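Local coordinates for calcium-binding EF hand family protein (Arabidopsis thaliana, PDB 6YIG), which binds calcium through its N-terminal EH domain and probably serves as an adaptor of the TPLATE complex in plant endocytosis, at residues A[48-53]-A[81-86]; A[52-57]-A[71-76]. All blocks are in the same frame, centred on the assembly; numbering follows the deposited sequence.

Interaction 1: residues A[48-53]-A[81-86]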
ATOM      1  N   ALA A  48     -10.553  -1.475  -0.589  1.00 13.04           N
ATOM      2  CA  ALA A  48     -11.188  -0.301  -1.173  1.00 12.68           C
ATOM      3  C   ALA A  48     -10.882   0.957  -0.370  1.00 14.52           C
ATOM      4  O   ALA A  48     -10.585   2.013  -0.940  1.00 14.46           O
ATOM      5  CB  ALA A  48     -12.704  -0.499  -1.261  1.00 14.85           C
ATOM      6  N   GLN A  49     -10.937   0.864   0.961  0.54 13.98           N
ATOM      7  CA  GLN A  49     -10.668   2.029   1.794  0.54 13.48           C
ATOM      8  C   GLN A  49      -9.211   2.455   1.677  0.54 12.94           C
ATOM      9  O   GLN A  49      -8.920   3.650   1.621  0.54 12.48           O
ATOM     10  CB  GLN A  49     -11.035   1.739   3.250  0.54 16.05           C
ATOM     11  CG  GLN A  49     -10.951   2.943   4.171  0.54 18.72           C
ATOM     12  CD  GLN A  49     -11.575   2.676   5.551  0.54 18.99           C
ATOM     13  OE1 GLN A  49     -10.868   2.488   6.535  0.54 21.56           O
ATOM     14  NE2 GLN A  49     -12.895   2.670   5.616  0.54 24.53           N
ATOM     15  N   ILE A  50      -8.294   1.489   1.601  1.00 12.31           N
ATOM     16  CA  ILE A  50      -6.876   1.798   1.429  1.00 12.04           C
ATOM     17  C   ILE A  50      -6.629   2.463   0.084  1.00 12.58           C
ATOM     18  O   ILE A  50      -5.914   3.465   0.008  1.00 12.99           O
ATOM     19  CB  ILE A  50      -6.041   0.516   1.612  1.00 10.84           C
ATOM     20  CG1 ILE A  50      -6.038   0.124   3.092  1.00 12.43           C
ATOM     21  CG2 ILE A  50      -4.625   0.709   1.126  1.00 12.08           C
ATOM     22  CD1 ILE A  50      -5.491  -1.206   3.393  1.00 14.03           C
ATOM     23  N   TRP A  51      -7.255   1.958  -0.984  1.00 11.89           N
ATOM     24  CA  TRP A  51      -7.085   2.561  -2.300  1.00 13.54           C
ATOM     25  C   TRP A  51      -7.566   4.006  -2.286  1.00 13.98           C
ATOM     26  O   TRP A  51      -6.875   4.910  -2.765  1.00 15.11           O
ATOM     27  CB  TRP A  51      -7.845   1.738  -3.361  1.00 12.97           C
ATOM     28  CG  TRP A  51      -7.881   2.466  -4.686  1.00 14.87           C
ATOM     29  CD1 TRP A  51      -8.878   3.279  -5.149  1.00 14.66           C
ATOM     30  CD2 TRP A  51      -6.843   2.508  -5.670  1.00 13.93           C
ATOM     31  NE1 TRP A  51      -8.541   3.795  -6.369  1.00 17.56           N
ATOM     32  CE2 TRP A  51      -7.292   3.342  -6.711  1.00 16.78           C
ATOM     33  CE3 TRP A  51      -5.594   1.897  -5.787  1.00 16.49           C
ATOM     34  CZ2 TRP A  51      -6.532   3.587  -7.846  1.00 17.66           C
ATOM     35  CZ3 TRP A  51      -4.856   2.132  -6.914  1.00 15.55           C
ATOM     36  CH2 TRP A  51      -5.311   2.984  -7.922  1.00 16.92           C
ATOM     37  N   SER A  52      -8.775   4.231  -1.753  0.57 13.17           N
ATOM     38  CA  SER A  52      -9.341   5.577  -1.690  0.57 15.83           C
ATOM     39  C   SER A  52      -8.406   6.529  -0.955  0.57 16.67           C
ATOM     40  O   SER A  52      -8.143   7.647  -1.425  0.57 18.88           O
ATOM     41  CB  SER A  52     -10.713   5.513  -1.008  0.57 20.88           C
ATOM     42  OG  SER A  52     -11.306   6.794  -0.868  0.57 25.16           O
ATOM     43  N   LEU A  53      -7.849   6.078   0.166  1.00 14.88           N
ATOM     44  CA  LEU A  53      -6.998   6.931   0.980  1.00 13.22           C
ATOM     45  C   LEU A  53      -5.666   7.203   0.309  1.00 14.20           C
ATOM     46  O   LEU A  53      -5.028   8.230   0.579  1.00 17.47           O
ATOM     47  CB  LEU A  53      -6.722   6.267   2.325  1.00 14.24           C
ATOM     48  CG  LEU A  53      -7.926   6.143   3.237  1.00 15.54           C
ATOM     49  CD1 LEU A  53      -7.583   5.164   4.353  1.00 15.46           C
ATOM     50  CD2 LEU A  53      -8.302   7.483   3.851  1.00 17.62           C
ATOM     51  N   ARG A  81      -5.294  -4.231  13.317  1.00 27.37           N
ATOM     52  CA  ARG A  81      -5.685  -2.937  13.851  1.00 30.94           C
ATOM     53  C   ARG A  81      -6.789  -2.364  12.973  1.00 32.55           C
ATOM     54  O   ARG A  81      -6.643  -2.305  11.746  1.00 32.53           O
ATOM     55  CB  ARG A  81      -4.501  -1.973  13.872  1.00 32.39           C
ATOM     56  CG  ARG A  81      -3.582  -2.101  15.053  1.00 43.23           C
ATOM     57  CD  ARG A  81      -3.092  -0.718  15.474  1.00 43.18           C
ATOM     58  NE  ARG A  81      -1.887  -0.799  16.289  1.00 47.30           N
ATOM     59  N   ASP A  82      -7.875  -1.915  13.599  1.00 33.34           N
ATOM     60  CA  ASP A  82      -8.905  -1.181  12.879  1.00 29.73           C
ATOM     61  C   ASP A  82      -8.327   0.143  12.396  1.00 26.54           C
ATOM     62  O   ASP A  82      -7.653   0.844  13.154  1.00 32.49           O
ATOM     63  CB  ASP A  82     -10.108  -0.946  13.788  1.00 32.93           C
ATOM     64  N   LEU A  83      -8.540   0.465  11.125  1.00 24.25           N
ATOM     65  CA  LEU A  83      -8.169   1.790  10.655  1.00 22.48           C
ATOM     66  C   LEU A  83      -9.092   2.785  11.334  1.00 27.03           C
ATOM     67  O   LEU A  83     -10.310   2.566  11.420  1.00 35.18           O
ATOM     68  CB  LEU A  83      -8.254   1.909   9.137  1.00 25.60           C
ATOM     69  CG  LEU A  83      -7.351   0.976   8.326  1.00 26.70           C
ATOM     70  CD1 LEU A  83      -7.459   1.333   6.830  1.00 31.41           C
ATOM     71  CD2 LEU A  83      -5.893   1.002   8.799  1.00 23.06           C
ATOM     72  N   THR A  84      -8.503   3.791  11.940  1.00 18.51           N
ATOM     73  CA  THR A  84      -9.215   4.934  12.462  1.00 15.97           C
ATOM     74  C   THR A  84      -8.680   6.179  11.770  1.00 16.08           C
ATOM     75  O   THR A  84      -7.605   6.141  11.161  1.00 15.91           O
ATOM     76  CB  THR A  84      -9.032   5.108  13.975  1.00 17.19           C
ATOM     77  OG1 THR A  84      -7.720   5.647  14.192  1.00 17.17           O
ATOM     78  CG2 THR A  84      -9.174   3.811  14.746  1.00 24.26           C
ATOM     79  N   PRO A  85      -9.379   7.302  11.858  1.00 17.40           N
ATOM     80  CA  PRO A  85      -8.821   8.527  11.263  1.00 15.99           C
ATOM     81  C   PRO A  85      -7.450   8.856  11.809  1.00 15.17           C
ATOM     82  O   PRO A  85      -6.620   9.409  11.084  1.00 14.94           O
ATOM     83  CB  PRO A  85      -9.879   9.583  11.614  1.00 17.00           C
ATOM     84  CG  PRO A  85     -11.183   8.758  11.673  1.00 18.53           C
ATOM     85  CD  PRO A  85     -10.748   7.495  12.369  1.00 19.12           C
ATOM     86  N   GLU A  86      -7.177   8.506  13.068  1.00 17.19           N
ATOM     87  CA  GLU A  86      -5.869   8.818  13.655  1.00 17.41           C
ATOM     88  C   GLU A  86      -4.772   7.925  13.088  1.00 16.00           C
ATOM     89  O   GLU A  86      -3.663   8.400  12.770  1.00 16.15           O
ATOM     90  CB  GLU A  86      -5.960   8.650  15.163  1.00 27.49           C
ATOM     91  CG  GLU A  86      -4.916   9.337  15.958  1.00 33.96           C
ATOM     92  CD  GLU A  86      -5.388   9.570  17.386  1.00 36.63           C
ATOM     93  OE1 GLU A  86      -4.901  10.525  18.010  1.00 45.52           O
ATOM     94  OE2 GLU A  86      -6.256   8.808  17.881  1.00 44.65           O
TER
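The CD1 methyl of Leu-83 meets two side chains of helix 44-54, those of Gln-49 and Ile-50. It approaches Gln-49 OE1, with 3.6 Å between OE1 and Leu-83 CD1. The same oxygen is 3.7 Å from Leu-83 CB, so it rests alongside the leucine and makes no hydrogen bond across the contact. This applies to one of the two conformers modelled for Gln-49, and the amide position is correspondingly less certain. In that conformer CG is turned away from the backbone N (chi1 -173°) and the chain runs on extended, carrying the amide off the helix; the glutamine and leucine run antiparallel alongside each other. The same methyl, Leu-83 CD1, also packs on Ile-50 CG1 at 4.2 Å, and the isoleucine lies roughly perpendicular to the leucine. Leu-53, one turn further along, approaches more loosely, its CD1 4.6 Å from Leu-83 CD1. The interface is small, burying 121 Å² in all.

Thr-84 follows at the N-cap of helix 85-93 and directs its CB away from residues 48-53. Its OG1 accepts from the backbone N of Ile-87 and, weakly, from Glu-86 N, with 3.1 Å between Thr-84 OG1 and Glu-86 N. The helix thus starts two residues after the leucine that reaches across.

Ile-50 is buried and also touches Ser-70, Leu-73 and Val-74 of helix 64-78, while Leu-53 touches Val-88 of helix 85-93. Away from the annotated metal sites, the contact thus sets the connection between helices 64-78 and 85-93 against helix 44-54, the helix that leads into the second EF-hand loop of the EH domain.

Interaction 2: residues A[52-57]-A[71-76]; sequences SLSDRS and LRLVTV. With NA (sodium ion), chain C.
A sodium ion is gripped by Asp-55 OD1 at 2.3 Å and by Ser-57 OG at 2.6 Å, just beyond the helix whose Leu-53 and Ser-54 pack on Leu-73. Two waters also bind the ion, and one of them accepts from Ser-57 N with 3.1 Å between that nitrogen and the water oxygen. Ser-59 OG and Phe-61 O complete the six ligands. Asp-55 CG points away from its backbone N (chi1 -176°), which turns the carboxylate into the loop; its second oxygen, OD2, is hydrogen-bonded to Gly-60 N and holds the group's rotation. The alternating spacing of these ligands is that of an EF-hand loop, between entering helix 44-54 and exiting helix 64-78, and it repeats the start of the calcium loop formed by Asp-21, Asp-23, Asp-25 and Arg-27.

Behind the metal, between these segments, the helices meet at Leu-73. Its CD1 methyl touches Leu-53 CD1 at 4.2 Å and lies equally far from Ser-54 OG. That hydroxyl is hydrogen-bonded to Ile-50 O in its own helix, and its approach to the leucine is a plain van der Waals one. Leu-73 also touches Ala-91 of helix 85-93, while Leu-71, directed away from residues 52-57, packs on Phe-36 and Phe-37 of helix 30-37.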
ATOM      1  N   SER A  52      -8.775   4.231  -1.753  0.57 13.17           N
ATOM      2  CA  SER A  52      -9.341   5.577  -1.690  0.57 15.83           C
ATOM      3  C   SER A  52      -8.406   6.529  -0.955  0.57 16.67           C
ATOM      4  O   SER A  52      -8.143   7.647  -1.425  0.57 18.88           O
ATOM      5  CB  SER A  52     -10.713   5.513  -1.008  0.57 20.88           C
ATOM      6  OG  SER A  52     -11.306   6.794  -0.868  0.57 25.16           O
ATOM      7  N   LEU A  53      -7.849   6.078   0.166  1.00 14.88           N
ATOM      8  CA  LEU A  53      -6.998   6.931   0.980  1.00 13.22           C
ATOM      9  C   LEU A  53      -5.666   7.203   0.309  1.00 14.20           C
ATOM     10  O   LEU A  53      -5.028   8.230   0.579  1.00 17.47           O
ATOM     11  CB  LEU A  53      -6.722   6.267   2.325  1.00 14.24           C
ATOM     12  CG  LEU A  53      -7.926   6.143   3.237  1.00 15.54           C
ATOM     13  CD1 LEU A  53      -7.583   5.164   4.353  1.00 15.46           C
ATOM     14  CD2 LEU A  53      -8.302   7.483   3.851  1.00 17.62           C
ATOM     15  N   SER A  54      -5.245   6.296  -0.558  1.00 14.41           N
ATOM     16  CA  SER A  54      -3.909   6.355  -1.142  1.00 14.32           C
ATOM     17  C   SER A  54      -3.868   7.143  -2.438  1.00 16.14           C
ATOM     18  O   SER A  54      -2.826   7.718  -2.770  1.00 18.04           O
ATOM     19  CB  SER A  54      -3.388   4.938  -1.420  1.00 15.30           C
ATOM     20  OG  SER A  54      -3.234   4.221  -0.209  1.00 15.81           O
ATOM     21  N   ASP A  55      -4.938   7.117  -3.223  1.00 16.87           N
ATOM     22  CA  ASP A  55      -5.011   7.872  -4.470  1.00 18.58           C
ATOM     23  C   ASP A  55      -5.370   9.306  -4.093  1.00 23.43           C
ATOM     24  O   ASP A  55      -6.504   9.768  -4.243  1.00 24.49           O
ATOM     25  CB  ASP A  55      -6.014   7.257  -5.431  1.00 20.90           C
ATOM     26  CG  ASP A  55      -6.041   7.971  -6.768  1.00 22.77           C
ATOM     27  OD1 ASP A  55      -5.160   8.823  -7.031  1.00 22.25           O
ATOM     28  OD2 ASP A  55      -6.962   7.684  -7.560  1.00 24.14           O
ATOM     29  N   ARG A  56      -4.356  10.011  -3.579  1.00 24.32           N
ATOM     30  CA  ARG A  56      -4.568  11.342  -3.023  1.00 28.57           C
ATOM     31  C   ARG A  56      -5.019  12.328  -4.091  1.00 27.95           C
ATOM     32  O   ARG A  56      -5.846  13.207  -3.819  1.00 33.89           O
ATOM     33  CB  ARG A  56      -3.283  11.826  -2.345  1.00 35.67           C
ATOM     34  CG  ARG A  56      -2.920  11.050  -1.086  1.00 39.84           C
ATOM     35  N   SER A  57      -4.499  12.197  -5.313  1.00 30.87           N
ATOM     36  CA  SER A  57      -4.886  13.093  -6.401  1.00 31.44           C
ATOM     37  C   SER A  57      -6.188  12.689  -7.085  1.00 28.91           C
ATOM     38  O   SER A  57      -6.674  13.430  -7.949  1.00 31.26           O
ATOM     39  CB  SER A  57      -3.771  13.143  -7.451  1.00 32.58           C
ATOM     40  OG  SER A  57      -3.778  11.961  -8.245  1.00 32.32           O
ATOM     41  N   LEU A  71       0.918   0.252   1.029  1.00 11.62           N
ATOM     42  CA  LEU A  71       1.582  -0.905   1.637  1.00 11.83           C
ATOM     43  C   LEU A  71       1.614  -0.780   3.157  1.00 11.43           C
ATOM     44  O   LEU A  71       1.394  -1.765   3.882  1.00 12.11           O
ATOM     45  CB  LEU A  71       3.006  -1.031   1.080  1.00 13.01           C
ATOM     46  CG  LEU A  71       3.113  -1.508  -0.377  1.00 12.50           C
ATOM     47  CD1 LEU A  71       4.576  -1.331  -0.844  1.00 14.68           C
ATOM     48  CD2 LEU A  71       2.615  -2.920  -0.584  1.00 13.60           C
ATOM     49  N   ARG A  72       1.889   0.431   3.664  1.00 12.52           N
ATOM     50  CA  ARG A  72       1.901   0.652   5.103  1.00 11.39           C
ATOM     51  C   ARG A  72       0.527   0.416   5.702  1.00 10.39           C
ATOM     52  O   ARG A  72       0.403  -0.194   6.765  1.00 11.78           O
ATOM     53  CB  ARG A  72       2.381   2.070   5.429  1.00 11.47           C
ATOM     54  CG  ARG A  72       3.819   2.321   5.076  1.00 14.30           C
ATOM     55  CD  ARG A  72       4.266   3.758   5.375  1.00 13.82           C
ATOM     56  NE  ARG A  72       5.687   3.888   5.041  1.00 16.76           N
ATOM     57  CZ  ARG A  72       6.157   4.437   3.922  1.00 16.31           C
ATOM     58  NH1 ARG A  72       5.356   4.993   3.032  1.00 14.50           N
ATOM     59  NH2 ARG A  72       7.455   4.436   3.700  1.00 19.47           N
ATOM     60  N   LEU A  73      -0.515   0.915   5.050  1.00 10.61           N
ATOM     61  CA  LEU A  73      -1.863   0.680   5.552  1.00 10.81           C
ATOM     62  C   LEU A  73      -2.200  -0.799   5.516  1.00 11.14           C
ATOM     63  O   LEU A  73      -2.906  -1.292   6.410  1.00 12.37           O
ATOM     64  CB  LEU A  73      -2.849   1.497   4.745  1.00 11.59           C
ATOM     65  CG  LEU A  73      -2.762   3.000   4.956  1.00 11.16           C
ATOM     66  CD1 LEU A  73      -3.638   3.736   3.949  1.00 16.88           C
ATOM     67  CD2 LEU A  73      -3.120   3.391   6.383  1.00 14.68           C
ATOM     68  N   VAL A  74      -1.749  -1.517   4.480  1.00 11.60           N
ATOM     69  CA  VAL A  74      -1.946  -2.965   4.434  1.00 11.37           C
ATOM     70  C   VAL A  74      -1.273  -3.648   5.622  1.00 11.39           C
ATOM     71  O   VAL A  74      -1.860  -4.529   6.258  1.00 13.92           O
ATOM     72  CB  VAL A  74      -1.480  -3.551   3.090  1.00 11.23           C
ATOM     73  CG1 VAL A  74      -1.357  -5.064   3.168  1.00 13.20           C
ATOM     74  CG2 VAL A  74      -2.422  -3.123   1.984  1.00 14.17           C
ATOM     75  N   THR A  75      -0.049  -3.260   5.960  1.00 11.14           N
ATOM     76  CA  THR A  75       0.577  -3.834   7.147  1.00 11.70           C
ATOM     77  C   THR A  75      -0.254  -3.592   8.397  1.00 14.19           C
ATOM     78  O   THR A  75      -0.449  -4.502   9.216  1.00 15.30           O
ATOM     79  CB  THR A  75       1.979  -3.255   7.323  1.00 12.49           C
ATOM     80  OG1 THR A  75       2.731  -3.638   6.178  1.00 13.13           O
ATOM     81  CG2 THR A  75       2.646  -3.775   8.605  1.00 15.37           C
ATOM     82  N   VAL A  76      -0.720  -2.358   8.600  1.00 13.18           N
ATOM     83  CA  VAL A  76      -1.540  -2.086   9.780  1.00 15.64           C
ATOM     84  C   VAL A  76      -2.776  -2.977   9.783  1.00 15.33           C
ATOM     85  O   VAL A  76      -3.133  -3.564  10.811  1.00 15.22           O
ATOM     86  CB  VAL A  76      -1.898  -0.589   9.840  1.00 16.06           C
ATOM     87  CG1 VAL A  76      -2.863  -0.322  10.973  1.00 17.15           C
ATOM     88  CG2 VAL A  76      -0.625   0.240   9.980  1.00 17.00           C
TER
HETATM   89 NA    NA C 202      -3.212   9.472  -8.101  1.00 26.10          NA
HETATM   90  O   HOH W   1      -2.202  10.308  -6.252  1.00 36.29           O
HETATM   91  O   HOH W   2      -1.242  10.167  -9.715  1.00 34.92           O

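Overall arrangement
After the calcium-binding first EF-hand, with helices 12-20 and 30-37, the chain enters helix 44-54, where both interactions begin, sharing Ser-52 and Leu-53. It then passes through the sodium-binding loop and strand 61-62 into helix 64-78, where interaction 2 closes the shorter loop and joins the entering and exiting helices of the second EF-hand. Past the end of that helix, interaction 1 closes a longer loop that encompasses the shorter one, bringing the connection just before helix 85-93 back to helix 44-54. The two contacts, with centres about 7 Å apart, merge into one apolar cluster: Ile-50 joins them, and Leu-83 packs on Val-76.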